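Local coordinates for protein aminotransferase, classes I and II (Silicibacter pomeroyi DSS-3, PDB 3H14) that probably catalyses pyridoxal 5'-phosphate-dependent transfer of an amino group, with L-aspartate and 2-oxoglutarate as the likely substrates, at residues P71-R76 against A266-A271; I77-G82 against A274-A279; N226-Y231 against W237-M242. All blocks are in the same frame, centred on the assembly; numbering follows the deposited sequence.

Contact 1: residues P71-R76 against A266-A271; sequences PALRQR and ASQVAA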
ATOM      1  N   PRO A  71     -25.166   4.704   3.573  1.00 28.91           N
ATOM      2  CA  PRO A  71     -25.084   6.038   4.188  1.00 27.65           C
ATOM      3  C   PRO A  71     -24.400   6.098   5.569  1.00 27.16           C
ATOM      4  O   PRO A  71     -23.621   7.005   5.832  1.00 26.38           O
ATOM      5  CB  PRO A  71     -26.570   6.449   4.301  1.00 28.57           C
ATOM      6  CG  PRO A  71     -27.226   5.706   3.148  1.00 28.69           C
ATOM      7  CD  PRO A  71     -26.546   4.386   3.126  1.00 28.56           C
ATOM      8  N   ALA A  72     -24.710   5.162   6.456  1.00 26.81           N
ATOM      9  CA  ALA A  72     -24.054   5.110   7.769  1.00 26.29           C
ATOM     10  C   ALA A  72     -22.525   4.933   7.655  1.00 25.52           C
ATOM     11  O   ALA A  72     -21.786   5.469   8.462  1.00 26.40           O
ATOM     12  CB  ALA A  72     -24.640   3.993   8.621  1.00 26.93           C
ATOM     13  N   LEU A  73     -22.073   4.149   6.686  1.00 24.52           N
ATOM     14  CA  LEU A  73     -20.618   3.933   6.477  1.00 24.06           C
ATOM     15  C   LEU A  73     -19.909   5.164   5.927  1.00 24.01           C
ATOM     16  O   LEU A  73     -18.880   5.581   6.442  1.00 24.37           O
ATOM     17  CB  LEU A  73     -20.391   2.728   5.574  1.00 23.79           C
ATOM     18  CG  LEU A  73     -18.922   2.326   5.328  1.00 23.39           C
ATOM     19  CD1 LEU A  73     -18.160   2.043   6.626  1.00 18.12           C
ATOM     20  CD2 LEU A  73     -18.905   1.129   4.410  1.00 21.63           C
ATOM     21  N   ARG A  74     -20.492   5.777   4.915  1.00 24.31           N
ATOM     22  CA  ARG A  74     -20.055   7.115   4.466  1.00 25.20           C
ATOM     23  C   ARG A  74     -19.971   8.138   5.591  1.00 25.14           C
ATOM     24  O   ARG A  74     -19.004   8.868   5.712  1.00 25.13           O
ATOM     25  CB  ARG A  74     -20.994   7.634   3.386  1.00 25.39           C
ATOM     26  CG  ARG A  74     -20.975   6.789   2.121  1.00 24.20           C
ATOM     27  CD  ARG A  74     -22.030   7.250   1.136  1.00 27.17           C
ATOM     28  NE  ARG A  74     -21.551   8.346   0.326  1.00 26.52           N
ATOM     29  CZ  ARG A  74     -22.283   9.050  -0.524  1.00 30.74           C
ATOM     30  NH1 ARG A  74     -23.597   8.844  -0.650  1.00 30.00           N
ATOM     31  NH2 ARG A  74     -21.693  10.008  -1.222  1.00 30.45           N
ATOM     32  N   GLN A  75     -21.012   8.205   6.404  1.00 25.98           N
ATOM     33  CA  GLN A  75     -21.043   9.085   7.560  1.00 26.43           C
ATOM     34  C   GLN A  75     -19.960   8.741   8.586  1.00 25.53           C
ATOM     35  O   GLN A  75     -19.335   9.634   9.171  1.00 24.39           O
ATOM     36  CB  GLN A  75     -22.436   9.001   8.211  1.00 27.38           C
ATOM     37  CG  GLN A  75     -23.480   9.795   7.451  1.00 28.93           C
ATOM     38  CD  GLN A  75     -24.918   9.321   7.672  1.00 31.00           C
ATOM     39  OE1 GLN A  75     -25.233   8.667   8.676  1.00 36.64           O
ATOM     40  NE2 GLN A  75     -25.797   9.658   6.728  1.00 33.46           N
ATOM     41  N   ARG A  76     -19.746   7.449   8.816  1.00 24.59           N
ATOM     42  CA  ARG A  76     -18.718   7.022   9.783  1.00 24.83           C
ATOM     43  C   ARG A  76     -17.299   7.343   9.319  1.00 24.44           C
ATOM     44  O   ARG A  76     -16.439   7.672  10.129  1.00 24.46           O
ATOM     45  CB  ARG A  76     -18.814   5.526  10.090  1.00 24.66           C
ATOM     46  CG  ARG A  76     -17.864   5.024  11.200  1.00 24.80           C
ATOM     47  CD  ARG A  76     -18.150   5.684  12.550  1.00 27.15           C
ATOM     48  NE  ARG A  76     -17.169   5.330  13.569  1.00 26.90           N
ATOM     49  CZ  ARG A  76     -15.975   5.898  13.705  1.00 28.90           C
ATOM     50  NH1 ARG A  76     -15.564   6.842  12.869  1.00 30.13           N
ATOM     51  NH2 ARG A  76     -15.170   5.510  14.678  1.00 28.85           N
ATOM     52  N   ALA A 266     -22.400  -7.176   2.474  1.00 25.64           N
ATOM     53  CA  ALA A 266     -21.885  -7.885   3.658  1.00 24.82           C
ATOM     54  C   ALA A 266     -20.602  -7.227   4.170  1.00 24.29           C
ATOM     55  O   ALA A 266     -20.430  -6.989   5.372  1.00 24.79           O
ATOM     56  CB  ALA A 266     -21.643  -9.361   3.333  1.00 25.40           C
ATOM     57  N   SER A 267     -19.693  -6.934   3.254  1.00 24.07           N
ATOM     58  CA  SER A 267     -18.454  -6.253   3.595  1.00 23.28           C
ATOM     59  C   SER A 267     -18.669  -4.845   4.143  1.00 23.20           C
ATOM     60  O   SER A 267     -17.949  -4.419   5.017  1.00 22.07           O
ATOM     61  CB  SER A 267     -17.549  -6.186   2.367  1.00 23.63           C
ATOM     62  OG  SER A 267     -17.218  -7.490   1.953  1.00 22.83           O
ATOM     63  N   GLN A 268     -19.663  -4.124   3.630  1.00 23.43           N
ATOM     64  CA  GLN A 268     -19.982  -2.781   4.123  1.00 23.57           C
ATOM     65  C   GLN A 268     -20.518  -2.741   5.560  1.00 23.74           C
ATOM     66  O   GLN A 268     -20.181  -1.812   6.320  1.00 23.41           O
ATOM     67  CB  GLN A 268     -20.999  -2.085   3.208  1.00 23.70           C
ATOM     68  CG  GLN A 268     -20.465  -1.734   1.849  1.00 24.33           C
ATOM     69  CD  GLN A 268     -21.360  -0.794   1.081  1.00 23.78           C
ATOM     70  OE1 GLN A 268     -21.536   0.348   1.469  1.00 23.24           O
ATOM     71  NE2 GLN A 268     -21.864  -1.250  -0.063  1.00 26.16           N
ATOM     72  N   VAL A 269     -21.345  -3.734   5.901  1.00 23.69           N
ATOM     73  CA  VAL A 269     -21.817  -3.975   7.286  1.00 23.71           C
ATOM     74  C   VAL A 269     -20.629  -4.202   8.225  1.00 23.13           C
ATOM     75  O   VAL A 269     -20.516  -3.558   9.271  1.00 22.92           O
ATOM     76  CB  VAL A 269     -22.773  -5.204   7.361  1.00 23.79           C
ATOM     77  CG1 VAL A 269     -23.157  -5.530   8.807  1.00 24.90           C
ATOM     78  CG2 VAL A 269     -24.013  -4.935   6.523  1.00 25.84           C
ATOM     79  N   ALA A 270     -19.732  -5.104   7.839  1.00 22.43           N
ATOM     80  CA  ALA A 270     -18.542  -5.372   8.658  1.00 21.77           C
ATOM     81  C   ALA A 270     -17.645  -4.130   8.831  1.00 21.19           C
ATOM     82  O   ALA A 270     -17.117  -3.908   9.917  1.00 20.96           O
ATOM     83  CB  ALA A 270     -17.763  -6.539   8.073  1.00 22.57           C
ATOM     84  N   ALA A 271     -17.477  -3.339   7.763  1.00 19.98           N
ATOM     85  CA  ALA A 271     -16.549  -2.205   7.795  1.00 21.14           C
ATOM     86  C   ALA A 271     -17.090  -1.115   8.696  1.00 20.71           C
ATOM     87  O   ALA A 271     -16.361  -0.484   9.460  1.00 21.74           O
ATOM     88  CB  ALA A 271     -16.297  -1.673   6.368  1.00 20.09           C
TER
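Leu73 carries this helix-to-helix contact almost alone, spreading its two methyl groups over Gln268 and Ala271 on the neighbouring helix. The nearest CA atoms, those of Leu73 and Gln268, are 7.1 Å apart. The leucine side chain bridges that distance because its CG stands opposite the backbone N (chi1 -177°), which carries the isobutyl fork out toward residues 266-271.

The van der Waals contacts divide between the branches of the fork. CD1 approaches the backbone of Ala271, with Leu73 CD1 to Ala271 C at 3.9 Å, and makes a looser apolar contact with the methyl of the same residue, at 4.2 Å from Leu73 CD1 to Ala271 CB. Leu73 CD2 reaches the aliphatic root of Gln268, lying 4.0 Å from Gln268 CB, and the two side chains cross at about a right angle. The same methyl also rests against the helix backbone, with Leu73 CD2 3.7 Å from Gln268 O.

Polar groups are engaged elsewhere. The Gln268 amide borders the same methyl, but its hydrogen bonds lead away from it: OE1 accepts from the backbone N of Leu70, just ahead of helix 71-85, and NE2 donates to Ala263 O. Ile96 on strand 94-97 adds to the apolar surroundings of both Leu73 and Gln268.

Between the two segments, then, the helices are held by van der Waals contact of one buried leucine, whereas the directional link is made by the glutamine amide, which ties the start of helix 71-85 to the region just before helix 265-274 and keeps both its buried polar atoms satisfied.

Contact 2: residues I77-G82 against A274-A279; sequences IARLYG and ALDCDA
Ile77 and Leu275 mark the closest approach of CA atoms, 8.0 Å apart, where helix 71-85 faces a type I beta turn from Ala274 to Cys277 that is closed by a hydrogen bond from Cys277 N to Ala274 O (2.9 Å).

Leu275 points from the turn toward the helix and divides its two methyls between residues about one helical turn apart. Its CG lies beside the backbone N (chi1 -77°), which brings the fork up to Ile77 and Leu80. Leu275 CD2 makes the closer touch, 3.8 Å from Leu80 CD1, with the two leucine side chains crossing at about a right angle. The other branch meets the isoleucine more loosely, at 4.2 Å from Leu275 CD1 to Ile77 CG1. All three residues are buried, and Phe232 packs on both leucines.

Toward the solvent side the chemistry changes to charge. Arg79 and Asp276 form a long salt bridge, Arg79 NH2 to Asp276 OD1 3.8 Å. Although the guanidinium and carboxylate planes are inclined by only 26°, OD1 lies well out of the guanidinium plane and no N-H is aimed at it, so the attraction is electrostatic and not directional. Each group has a firmer mate: Arg79 NE pairs with Glu83 on its own helix, while Asp276 OD1 is bound by Arg76. The aspartate thus sits between two arginines of one helix, which would probably favour its charged form.

The turn joins helix 265-274 to helix 278-302, with Cys277 in the N-cap position of the latter. Such a tight corner, seated on a neighbouring helix through its buried leucine, is consistent with aminotransferases of this family, in which a long helix of this kind leads from the large, cofactor-binding domain to the small one.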
ATOM      1  N   ILE A  77     -17.047   7.180   8.031  1.00 24.44           N
ATOM      2  CA  ILE A  77     -15.766   7.567   7.451  1.00 24.13           C
ATOM      3  C   ILE A  77     -15.536   9.099   7.593  1.00 25.15           C
ATOM      4  O   ILE A  77     -14.463   9.536   8.028  1.00 24.98           O
ATOM      5  CB  ILE A  77     -15.667   7.089   5.998  1.00 24.13           C
ATOM      6  CG1 ILE A  77     -15.572   5.550   5.943  1.00 22.02           C
ATOM      7  CG2 ILE A  77     -14.468   7.722   5.287  1.00 23.41           C
ATOM      8  CD1 ILE A  77     -15.908   4.937   4.574  1.00 23.41           C
ATOM      9  N   ALA A  78     -16.550   9.890   7.255  1.00 25.80           N
ATOM     10  CA  ALA A  78     -16.494  11.340   7.412  1.00 26.14           C
ATOM     11  C   ALA A  78     -16.087  11.725   8.833  1.00 27.20           C
ATOM     12  O   ALA A  78     -15.221  12.580   9.025  1.00 27.96           O
ATOM     13  CB  ALA A  78     -17.855  11.983   7.035  1.00 26.06           C
ATOM     14  N   ARG A  79     -16.671  11.053   9.829  1.00 28.61           N
ATOM     15  CA  ARG A  79     -16.300  11.249  11.238  1.00 29.02           C
ATOM     16  C   ARG A  79     -14.819  10.910  11.491  1.00 28.75           C
ATOM     17  O   ARG A  79     -14.134  11.597  12.254  1.00 27.64           O
ATOM     18  CB  ARG A  79     -17.213  10.400  12.133  1.00 29.67           C
ATOM     19  CG  ARG A  79     -16.940  10.481  13.634  1.00 30.79           C
ATOM     20  CD  ARG A  79     -18.053   9.781  14.419  1.00 33.03           C
ATOM     21  NE  ARG A  79     -17.522   8.869  15.435  1.00 35.77           N
ATOM     22  CZ  ARG A  79     -18.209   7.867  15.977  1.00 38.44           C
ATOM     23  NH1 ARG A  79     -19.463   7.613  15.601  1.00 40.98           N
ATOM     24  NH2 ARG A  79     -17.625   7.089  16.887  1.00 39.59           N
ATOM     25  N   LEU A  80     -14.323   9.845  10.853  1.00 27.77           N
ATOM     26  CA  LEU A  80     -12.901   9.492  10.952  1.00 26.82           C
ATOM     27  C   LEU A  80     -11.975  10.653  10.537  1.00 26.89           C
ATOM     28  O   LEU A  80     -10.926  10.877  11.167  1.00 26.84           O
ATOM     29  CB  LEU A  80     -12.609   8.193  10.146  1.00 26.64           C
ATOM     30  CG  LEU A  80     -11.143   7.771   9.919  1.00 26.91           C
ATOM     31  CD1 LEU A  80     -10.986   6.257   9.836  1.00 23.84           C
ATOM     32  CD2 LEU A  80     -10.583   8.408   8.686  1.00 25.49           C
ATOM     33  N   TYR A  81     -12.372  11.421   9.522  1.00 26.57           N
ATOM     34  CA  TYR A  81     -11.540  12.525   9.036  1.00 26.94           C
ATOM     35  C   TYR A  81     -11.429  13.643  10.060  1.00 28.35           C
ATOM     36  O   TYR A  81     -10.370  14.255  10.183  1.00 28.91           O
ATOM     37  CB  TYR A  81     -11.991  13.019   7.645  1.00 26.23           C
ATOM     38  CG  TYR A  81     -11.486  12.097   6.529  1.00 24.90           C
ATOM     39  CD1 TYR A  81     -10.214  12.250   6.005  1.00 25.82           C
ATOM     40  CD2 TYR A  81     -12.256  11.028   6.063  1.00 24.17           C
ATOM     41  CE1 TYR A  81      -9.725  11.413   5.015  1.00 23.35           C
ATOM     42  CE2 TYR A  81     -11.771  10.168   5.069  1.00 26.06           C
ATOM     43  CZ  TYR A  81     -10.494  10.365   4.553  1.00 25.17           C
ATOM     44  OH  TYR A  81      -9.999   9.530   3.557  1.00 22.31           O
ATOM     45  N   GLY A  82     -12.502  13.899  10.802  1.00 28.82           N
ATOM     46  CA  GLY A  82     -12.429  14.835  11.919  1.00 30.40           C
ATOM     47  C   GLY A  82     -11.551  14.310  13.052  1.00 30.48           C
ATOM     48  O   GLY A  82     -10.653  15.001  13.533  1.00 31.19           O
ATOM     49  N   ALA A 274     -16.111  -2.269  12.016  1.00 22.57           N
ATOM     50  CA  ALA A 274     -14.641  -2.278  12.189  1.00 22.80           C
ATOM     51  C   ALA A 274     -14.136  -0.924  12.622  1.00 23.66           C
ATOM     52  O   ALA A 274     -13.197  -0.812  13.438  1.00 23.72           O
ATOM     53  CB  ALA A 274     -13.973  -2.672  10.895  1.00 22.64           C
ATOM     54  N   LEU A 275     -14.790   0.115  12.101  1.00 24.16           N
ATOM     55  CA  LEU A 275     -14.430   1.496  12.427  1.00 25.05           C
ATOM     56  C   LEU A 275     -14.549   1.811  13.917  1.00 25.60           C
ATOM     57  O   LEU A 275     -13.901   2.732  14.417  1.00 25.47           O
ATOM     58  CB  LEU A 275     -15.275   2.463  11.590  1.00 25.14           C
ATOM     59  CG  LEU A 275     -14.811   2.588  10.133  1.00 24.32           C
ATOM     60  CD1 LEU A 275     -15.975   2.925   9.177  1.00 23.90           C
ATOM     61  CD2 LEU A 275     -13.687   3.624  10.046  1.00 26.22           C
ATOM     62  N   ASP A 276     -15.380   1.051  14.631  1.00 26.75           N
ATOM     63  CA  ASP A 276     -15.490   1.214  16.090  1.00 27.46           C
ATOM     64  C   ASP A 276     -14.689   0.180  16.898  1.00 27.31           C
ATOM     65  O   ASP A 276     -14.797   0.156  18.125  1.00 28.19           O
ATOM     66  CB  ASP A 276     -16.943   1.183  16.516  1.00 27.82           C
ATOM     67  CG  ASP A 276     -17.717   2.339  15.969  1.00 29.26           C
ATOM     68  OD1 ASP A 276     -17.165   3.464  15.939  1.00 32.44           O
ATOM     69  OD2 ASP A 276     -18.867   2.117  15.551  1.00 29.38           O
ATOM     70  N   CYS A 277     -13.875  -0.646  16.233  1.00 27.01           N
ATOM     71  CA  CYS A 277     -13.051  -1.672  16.914  1.00 27.12           C
ATOM     72  C   CYS A 277     -11.655  -1.150  17.274  1.00 27.70           C
ATOM     73  O   CYS A 277     -10.648  -1.852  17.135  1.00 27.77           O
ATOM     74  CB  CYS A 277     -12.931  -2.942  16.062  1.00 26.66           C
ATOM     75  SG  CYS A 277     -14.480  -3.817  15.780  1.00 25.67           S
ATOM     76  N   ASP A 278     -11.616   0.084  17.746  1.00 28.89           N
ATOM     77  CA  ASP A 278     -10.362   0.784  18.097  1.00 29.49           C
ATOM     78  C   ASP A 278      -9.447  -0.028  19.002  1.00 28.44           C
ATOM     79  O   ASP A 278      -8.251  -0.102  18.758  1.00 28.56           O
ATOM     80  CB  ASP A 278     -10.672   2.133  18.771  1.00 30.39           C
ATOM     81  CG  ASP A 278     -11.648   2.988  17.964  1.00 33.36           C
ATOM     82  OD1 ASP A 278     -11.195   3.756  17.082  1.00 35.61           O
ATOM     83  OD2 ASP A 278     -12.871   2.909  18.233  1.00 35.19           O
ATOM     84  N   ALA A 279      -9.996  -0.669  20.029  1.00 27.67           N
ATOM     85  CA  ALA A 279      -9.152  -1.432  20.958  1.00 27.04           C
ATOM     86  C   ALA A 279      -8.387  -2.551  20.268  1.00 25.84           C
ATOM     87  O   ALA A 279      -7.186  -2.705  20.472  1.00 25.42           O
ATOM     88  CB  ALA A 279      -9.999  -2.004  22.137  1.00 27.22           C
TER

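Contact 3: residues N226-Y231 against W237-M242; sequences NSFSKY and WRVGWM
Val239 opens the contact, its carbonyl oxygen accepting a nearly straight hydrogen bond from Phe228 N (3.3 Å) just beyond the end of strand 223-227. Val239 CG2 packs against the Phe228 ring, 3.9 Å from Phe228 CD2. Phe228 begins a loop that belongs to the signature of this aminotransferase family, whose lysine, probably Lys230 here, carries pyridoxal phosphate in relatives.

Gly240 follows, in an antiparallel non-hydrogen-bonded pair with Ser227. The chains are pressed together here, CA to CA 3.8 Å from Gly240 to Ser227, and a beta carbon on the glycine would collide with Asn226 O.

Trp241 forms the next, hydrogen-bonded pair with Asn226: Asn226 N donates to Trp241 O at 2.9 Å, while the return bond from Trp241 N to Asn226 O is weak. With CG turned between its backbone N and carbonyl carbon (chi1 78°), the indole folds back over the asparagine. Asn226 CB sits over the six-membered ring of Trp241, 3.6 Å from its centroid in a CH-pi contact, and the amide stacks on the indole with planes 18° apart. The amide is steadied by Asn226 OD1, which accepts from Ser227 N (2.8 Å) in the carbonyl plane. The CE3-CZ3 edge of the indole reaches Phe228, with CZ3 over one face of the phenyl ring and Trp241 CE3 3.5 Å from Phe228 CE2; the planes are oblique, 57° apart. Trp241 NE1 is hydrogen-bonded to Tyr81 OH on helix 71-85. An alanine in place of Trp241 is likely to leave the Asn226 amide without its stacking face, Phe228 looser and the Tyr81 hydroxyl without this partner.

Backbone bonds thus fix the register, while the indole covers the buried asparagine, whose OD1 keeps a partner; together they probably help fix the start of the 228-231 loop.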
ATOM      1  N   ASN A 226      -8.450   5.015  -0.244  1.00 17.97           N
ATOM      2  CA  ASN A 226      -8.218   4.271   0.973  1.00 17.62           C
ATOM      3  C   ASN A 226      -8.908   2.904   0.925  1.00 16.69           C
ATOM      4  O   ASN A 226      -9.562   2.527  -0.044  1.00 16.13           O
ATOM      5  CB  ASN A 226      -8.645   5.062   2.191  1.00 19.11           C
ATOM      6  CG  ASN A 226      -7.660   4.936   3.366  1.00 20.43           C
ATOM      7  OD1 ASN A 226      -7.276   3.826   3.786  1.00 21.74           O
ATOM      8  ND2 ASN A 226      -7.301   6.094   3.950  1.00 19.96           N
ATOM      9  N   SER A 227      -8.709   2.152   1.990  1.00 18.17           N
ATOM     10  CA  SER A 227      -9.103   0.753   2.036  1.00 18.89           C
ATOM     11  C   SER A 227      -9.264   0.339   3.492  1.00 18.74           C
ATOM     12  O   SER A 227      -8.649   0.943   4.400  1.00 17.46           O
ATOM     13  CB  SER A 227      -8.018  -0.104   1.391  1.00 19.35           C
ATOM     14  OG  SER A 227      -8.384  -1.496   1.347  1.00 20.36           O
ATOM     15  N   PHE A 228     -10.065  -0.706   3.700  1.00 18.35           N
ATOM     16  CA  PHE A 228     -10.169  -1.357   5.009  1.00 17.76           C
ATOM     17  C   PHE A 228      -9.207  -2.533   5.153  1.00 18.45           C
ATOM     18  O   PHE A 228      -9.256  -3.238   6.158  1.00 16.80           O
ATOM     19  CB  PHE A 228     -11.613  -1.807   5.248  1.00 19.07           C
ATOM     20  CG  PHE A 228     -12.549  -0.663   5.421  1.00 17.47           C
ATOM     21  CD1 PHE A 228     -12.665  -0.058   6.660  1.00 19.38           C
ATOM     22  CD2 PHE A 228     -13.270  -0.149   4.356  1.00 19.45           C
ATOM     23  CE1 PHE A 228     -13.496   0.995   6.854  1.00 20.69           C
ATOM     24  CE2 PHE A 228     -14.132   0.934   4.535  1.00 20.09           C
ATOM     25  CZ  PHE A 228     -14.227   1.521   5.780  1.00 19.42           C
ATOM     26  N   SER A 229      -8.300  -2.690   4.187  1.00 17.69           N
ATOM     27  CA  SER A 229      -7.472  -3.871   4.085  1.00 19.04           C
ATOM     28  C   SER A 229      -6.268  -3.898   5.038  1.00 18.55           C
ATOM     29  O   SER A 229      -5.711  -4.977   5.259  1.00 19.85           O
ATOM     30  CB  SER A 229      -6.981  -4.060   2.646  1.00 19.03           C
ATOM     31  OG  SER A 229      -6.216  -2.936   2.223  1.00 21.92           O
ATOM     32  N   LYS A 230      -5.869  -2.736   5.577  1.00 19.02           N
ATOM     33  CA  LYS A 230      -4.613  -2.597   6.322  1.00 18.77           C
ATOM     34  C   LYS A 230      -4.818  -2.307   7.824  1.00 18.85           C
ATOM     35  O   LYS A 230      -4.880  -3.237   8.604  1.00 18.95           O
ATOM     36  CB  LYS A 230      -3.693  -1.562   5.668  1.00 18.68           C
ATOM     37  CG  LYS A 230      -3.490  -1.759   4.173  1.00 20.47           C
ATOM     38  CD  LYS A 230      -2.772  -3.081   3.791  1.00 21.79           C
ATOM     39  CE  LYS A 230      -2.620  -3.125   2.270  1.00 23.61           C
ATOM     40  NZ  LYS A 230      -2.251  -4.410   1.654  1.00 25.54           N
ATOM     41  N   TYR A 231      -4.892  -1.051   8.240  1.00 19.17           N
ATOM     42  CA  TYR A 231      -5.184  -0.744   9.645  1.00 18.96           C
ATOM     43  C   TYR A 231      -6.488  -1.414  10.092  1.00 19.49           C
ATOM     44  O   TYR A 231      -6.598  -1.917  11.207  1.00 19.48           O
ATOM     45  CB  TYR A 231      -5.343   0.742   9.851  1.00 19.26           C
ATOM     46  CG  TYR A 231      -5.722   1.075  11.263  1.00 19.89           C
ATOM     47  CD1 TYR A 231      -4.788   0.936  12.315  1.00 18.79           C
ATOM     48  CD2 TYR A 231      -7.008   1.455  11.580  1.00 19.75           C
ATOM     49  CE1 TYR A 231      -5.148   1.218  13.643  1.00 16.22           C
ATOM     50  CE2 TYR A 231      -7.354   1.771  12.886  1.00 19.65           C
ATOM     51  CZ  TYR A 231      -6.429   1.645  13.907  1.00 19.49           C
ATOM     52  OH  TYR A 231      -6.837   1.936  15.182  1.00 20.69           O
ATOM     53  N   TRP A 237     -11.913  -8.707   1.955  1.00 22.72           N
ATOM     54  CA  TRP A 237     -13.337  -8.324   2.042  1.00 21.90           C
ATOM     55  C   TRP A 237     -13.803  -7.388   0.924  1.00 20.77           C
ATOM     56  O   TRP A 237     -14.997  -7.123   0.768  1.00 20.94           O
ATOM     57  CB  TRP A 237     -13.587  -7.680   3.404  1.00 22.61           C
ATOM     58  CG  TRP A 237     -13.558  -8.685   4.535  1.00 23.92           C
ATOM     59  CD1 TRP A 237     -12.487  -9.053   5.270  1.00 25.78           C
ATOM     60  CD2 TRP A 237     -14.680  -9.416   5.068  1.00 25.16           C
ATOM     61  NE1 TRP A 237     -12.855  -9.968   6.229  1.00 25.43           N
ATOM     62  CE2 TRP A 237     -14.196 -10.206   6.128  1.00 25.04           C
ATOM     63  CE3 TRP A 237     -16.044  -9.473   4.745  1.00 26.13           C
ATOM     64  CZ2 TRP A 237     -15.012 -11.080   6.846  1.00 25.83           C
ATOM     65  CZ3 TRP A 237     -16.864 -10.336   5.458  1.00 25.99           C
ATOM     66  CH2 TRP A 237     -16.348 -11.114   6.520  1.00 26.20           C
ATOM     67  N   ARG A 238     -12.860  -6.880   0.140  1.00 20.48           N
ATOM     68  CA  ARG A 238     -13.168  -6.016  -1.018  1.00 19.43           C
ATOM     69  C   ARG A 238     -14.028  -4.822  -0.653  1.00 18.82           C
ATOM     70  O   ARG A 238     -15.107  -4.602  -1.204  1.00 18.28           O
ATOM     71  CB  ARG A 238     -13.785  -6.815  -2.177  1.00 18.58           C
ATOM     72  N   VAL A 239     -13.561  -4.045   0.309  1.00 19.10           N
ATOM     73  CA  VAL A 239     -14.275  -2.826   0.660  1.00 18.78           C
ATOM     74  C   VAL A 239     -13.260  -1.734   0.967  1.00 18.91           C
ATOM     75  O   VAL A 239     -12.234  -1.986   1.599  1.00 17.91           O
ATOM     76  CB  VAL A 239     -15.320  -3.048   1.821  1.00 18.87           C
ATOM     77  CG1 VAL A 239     -14.663  -3.629   3.092  1.00 19.69           C
ATOM     78  CG2 VAL A 239     -16.052  -1.739   2.147  1.00 18.96           C
ATOM     79  N   GLY A 240     -13.555  -0.517   0.502  1.00 17.65           N
ATOM     80  CA  GLY A 240     -12.705   0.625   0.769  1.00 17.71           C
ATOM     81  C   GLY A 240     -13.505   1.890   0.492  1.00 18.46           C
ATOM     82  O   GLY A 240     -14.738   1.852   0.402  1.00 16.72           O
ATOM     83  N   TRP A 241     -12.805   3.002   0.350  1.00 19.32           N
ATOM     84  CA  TRP A 241     -13.434   4.252   0.059  1.00 19.88           C
ATOM     85  C   TRP A 241     -12.499   5.176  -0.654  1.00 21.13           C
ATOM     86  O   TRP A 241     -11.276   4.947  -0.697  1.00 20.09           O
ATOM     87  CB  TRP A 241     -13.940   4.932   1.330  1.00 20.68           C
ATOM     88  CG  TRP A 241     -12.950   5.644   2.200  1.00 19.44           C
ATOM     89  CD1 TRP A 241     -12.564   6.957   2.119  1.00 19.14           C
ATOM     90  CD2 TRP A 241     -12.248   5.092   3.312  1.00 20.39           C
ATOM     91  NE1 TRP A 241     -11.676   7.249   3.116  1.00 20.47           N
ATOM     92  CE2 TRP A 241     -11.461   6.125   3.867  1.00 20.79           C
ATOM     93  CE3 TRP A 241     -12.211   3.827   3.900  1.00 19.44           C
ATOM     94  CZ2 TRP A 241     -10.644   5.929   4.987  1.00 20.42           C
ATOM     95  CZ3 TRP A 241     -11.376   3.628   4.997  1.00 20.06           C
ATOM     96  CH2 TRP A 241     -10.605   4.671   5.528  1.00 20.52           C
HETATM   97  N   MSE A 242     -13.098   6.232  -1.209  1.00 21.85           N
HETATM   98  CA  MSE A 242     -12.357   7.342  -1.759  1.00 24.12           C
HETATM   99  C   MSE A 242     -13.059   8.648  -1.362  1.00 23.16           C
HETATM  100  O   MSE A 242     -14.232   8.635  -0.994  1.00 22.72           O
HETATM  101  CB  MSE A 242     -12.192   7.153  -3.285  1.00 24.13           C
HETATM  102  CG  MSE A 242     -13.470   7.082  -4.060  1.00 26.06           C
HETATM  103 SE   MSE A 242     -13.296   6.405  -5.895  1.00 34.70          SE
HETATM  104  CE  MSE A 242     -11.892   7.577  -6.456  1.00 20.64           C
TER

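How the contacts relate
Contacts 1 and 2 share helix 71-85, using successive parts of it against the body of helix 265-274 and the turn that follows it. Arg76 joins them by a salt bridge to Asp276, and Leu73 also packs on Leu275. Contact 3 lies deeper, in the seven-stranded sheet: all its touching residues are buried, and it combines backbone hydrogen bonds with aromatic packing. Contact 1 is buried too but apolar, whereas contact 2 grades from buried leucines to an exposed ion pair. Phe228 meets Leu73, Ala271, Ile77 and Leu275, so one apolar cluster connects all three contacts. A probable hydrogen bond between Ser267 OG and Trp237 O also joins contacts 1 and 3.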